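Long-range contact in putative cytoplasmic protein (Salmonella enterica subsp. enterica serovar Typhimurium, PDB 4J32), which is the type VI secretion effector Tae4, probably a papain-like NlpC/P60 cysteine peptidase that hydrolyses peptidoglycan, and is countered by the immunity protein Tai4: residues A[108-113]-A[167-172]. Sequence-based numbering, arbitrary orientation.
Sequences DLIVNN and VGTLWI
Leu-170 is opposed by two residues, Asp-108 and Leu-109, in a classic beta bulge at the start of edge strand 109-112, which runs antiparallel to 167-172 (170°), part of strand 164-172, in the four-stranded sheet of this papain-like fold. Leu-170 O takes two donors there: Asp-108 N at 2.8 Å, and Leu-109 N, in the carbonyl plane on a lone pair, at a longer 3.3 Å. Beyond the bulge the pairing is regular: Leu-170 N returns a bond to Leu-109 O, and Val-111 and Gly-168 exchange both of theirs.

The side chain of Asp-108 carries the pairing back past the start of its strand. Its CB lies 3.8 Å from Ile-172 CG1; CG, turned beside the backbone N (chi1 -65°), comes within 3.9 Å of Ile-172 CG1, the two side chains crossing at about a right angle; and at the tip OD1 accepts Ile-172 N at 2.8 Å. This N-H arrives on the anti side, 22° out of the carboxylate plane. OD1 also forms a salt bridge with Arg-16, which reaches Ile-172 O as well, so one guanidinium ties the carboxylate to the end of the neighbouring strand and probably favours its ionised form.

On the sheet face of Ile-110, its CG2 meets Val-167 CG1 at 3.8 Å, the two side chains running alongside each other in the same direction. Trp-171 points away from strand 109-112, and its ring packs on Leu-100 and Thr-101 of helix 93-103, its NE1 bonded to Gly-105 O. Thr-169 CG2 sits 4.0 Å above the plane of that indole, displaced from the ring centre.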
# COMPACT_ATOMS: atom_id res chain seq x y z
N ASP A 108 41.03 13.13 8.58
CA ASP A 108 42.40 12.69 8.39
C ASP A 108 42.66 12.04 7.04
O ASP A 108 43.79 12.06 6.57
CB ASP A 108 42.76 11.75 9.53
CG ASP A 108 42.76 12.47 10.85
OD1 ASP A 108 41.84 12.21 11.66
OD2 ASP A 108 43.61 13.36 11.04
N LEU A 109 41.62 11.45 6.47
CA LEU A 109 41.66 10.85 5.12
C LEU A 109 40.35 11.15 4.43
O LEU A 109 39.26 10.98 5.02
CB LEU A 109 41.77 9.32 5.22
CG LEU A 109 42.96 8.45 4.87
CD1 LEU A 109 42.57 6.98 4.99
CD2 LEU A 109 43.51 8.79 3.46
N ILE A 110 40.45 11.61 3.18
CA ILE A 110 39.30 11.72 2.28
C ILE A 110 39.67 10.99 1.00
O ILE A 110 40.70 11.30 0.39
CB ILE A 110 38.92 13.19 1.96
CG1 ILE A 110 38.68 14.00 3.26
CG2 ILE A 110 37.67 13.23 1.05
CD1 ILE A 110 38.51 15.52 3.01
N VAL A 111 38.84 10.03 0.59
CA VAL A 111 39.16 9.16 -0.56
C VAL A 111 38.00 9.14 -1.56
O VAL A 111 36.90 8.74 -1.21
CB VAL A 111 39.49 7.68 -0.10
CG1 VAL A 111 40.00 6.83 -1.26
CG2 VAL A 111 40.48 7.65 1.07
N ASN A 112 38.26 9.59 -2.79
CA ASN A 112 37.28 9.50 -3.88
C ASN A 112 37.20 8.05 -4.33
O ASN A 112 38.23 7.36 -4.43
CB ASN A 112 37.75 10.37 -5.06
CG ASN A 112 36.64 10.67 -6.04
OD1 ASN A 112 35.46 10.70 -5.67
ND2 ASN A 112 37.00 10.91 -7.28
N ASN A 113 35.98 7.59 -4.65
CA ASN A 113 35.78 6.21 -5.12
C ASN A 113 36.49 5.20 -4.24
O ASN A 113 37.32 4.42 -4.74
CB ASN A 113 36.23 6.07 -6.58
CG ASN A 113 35.60 7.10 -7.48
OD1 ASN A 113 34.39 7.29 -7.47
ND2 ASN A 113 36.43 7.81 -8.23
N VAL A 167 32.53 8.71 -2.01
CA VAL A 167 33.53 9.37 -1.14
C VAL A 167 33.57 8.70 0.24
O VAL A 167 32.53 8.43 0.84
CB VAL A 167 33.25 10.89 -0.93
CG1 VAL A 167 34.49 11.59 -0.33
CG2 VAL A 167 32.81 11.58 -2.20
N GLY A 168 34.78 8.44 0.73
CA GLY A 168 34.97 7.90 2.08
C GLY A 168 35.84 8.84 2.88
O GLY A 168 36.85 9.32 2.38
N THR A 169 35.46 9.08 4.14
CA THR A 169 36.12 10.05 5.01
C THR A 169 36.38 9.38 6.35
O THR A 169 35.47 8.75 6.92
CB THR A 169 35.19 11.28 5.21
OG1 THR A 169 34.89 11.86 3.94
CG2 THR A 169 35.82 12.35 6.13
N LEU A 170 37.60 9.51 6.85
CA LEU A 170 37.96 8.96 8.15
C LEU A 170 38.45 10.07 9.10
O LEU A 170 39.30 10.90 8.73
CB LEU A 170 39.03 7.87 7.98
CG LEU A 170 39.47 7.13 9.27
CD1 LEU A 170 38.44 6.09 9.72
CD2 LEU A 170 40.84 6.48 9.07
N TRP A 171 37.87 10.08 10.31
CA TRP A 171 38.45 10.86 11.42
C TRP A 171 39.12 9.85 12.35
O TRP A 171 38.45 9.00 12.91
CB TRP A 171 37.35 11.58 12.21
CG TRP A 171 36.81 12.82 11.52
CD1 TRP A 171 37.35 14.06 11.54
CD2 TRP A 171 35.62 12.90 10.73
NE1 TRP A 171 36.58 14.93 10.78
CE2 TRP A 171 35.49 14.24 10.30
CE3 TRP A 171 34.65 11.98 10.35
CZ2 TRP A 171 34.43 14.68 9.49
CZ3 TRP A 171 33.58 12.42 9.55
CH2 TRP A 171 33.49 13.76 9.13
N ILE A 172 40.43 9.96 12.49
CA ILE A 172 41.18 9.02 13.35
C ILE A 172 40.80 9.22 14.82
O ILE A 172 40.71 10.37 15.31
CB ILE A 172 42.71 9.19 13.14
CG1 ILE A 172 43.10 8.70 11.73
CG2 ILE A 172 43.51 8.49 14.23
CD1 ILE A 172 44.57 8.94 11.38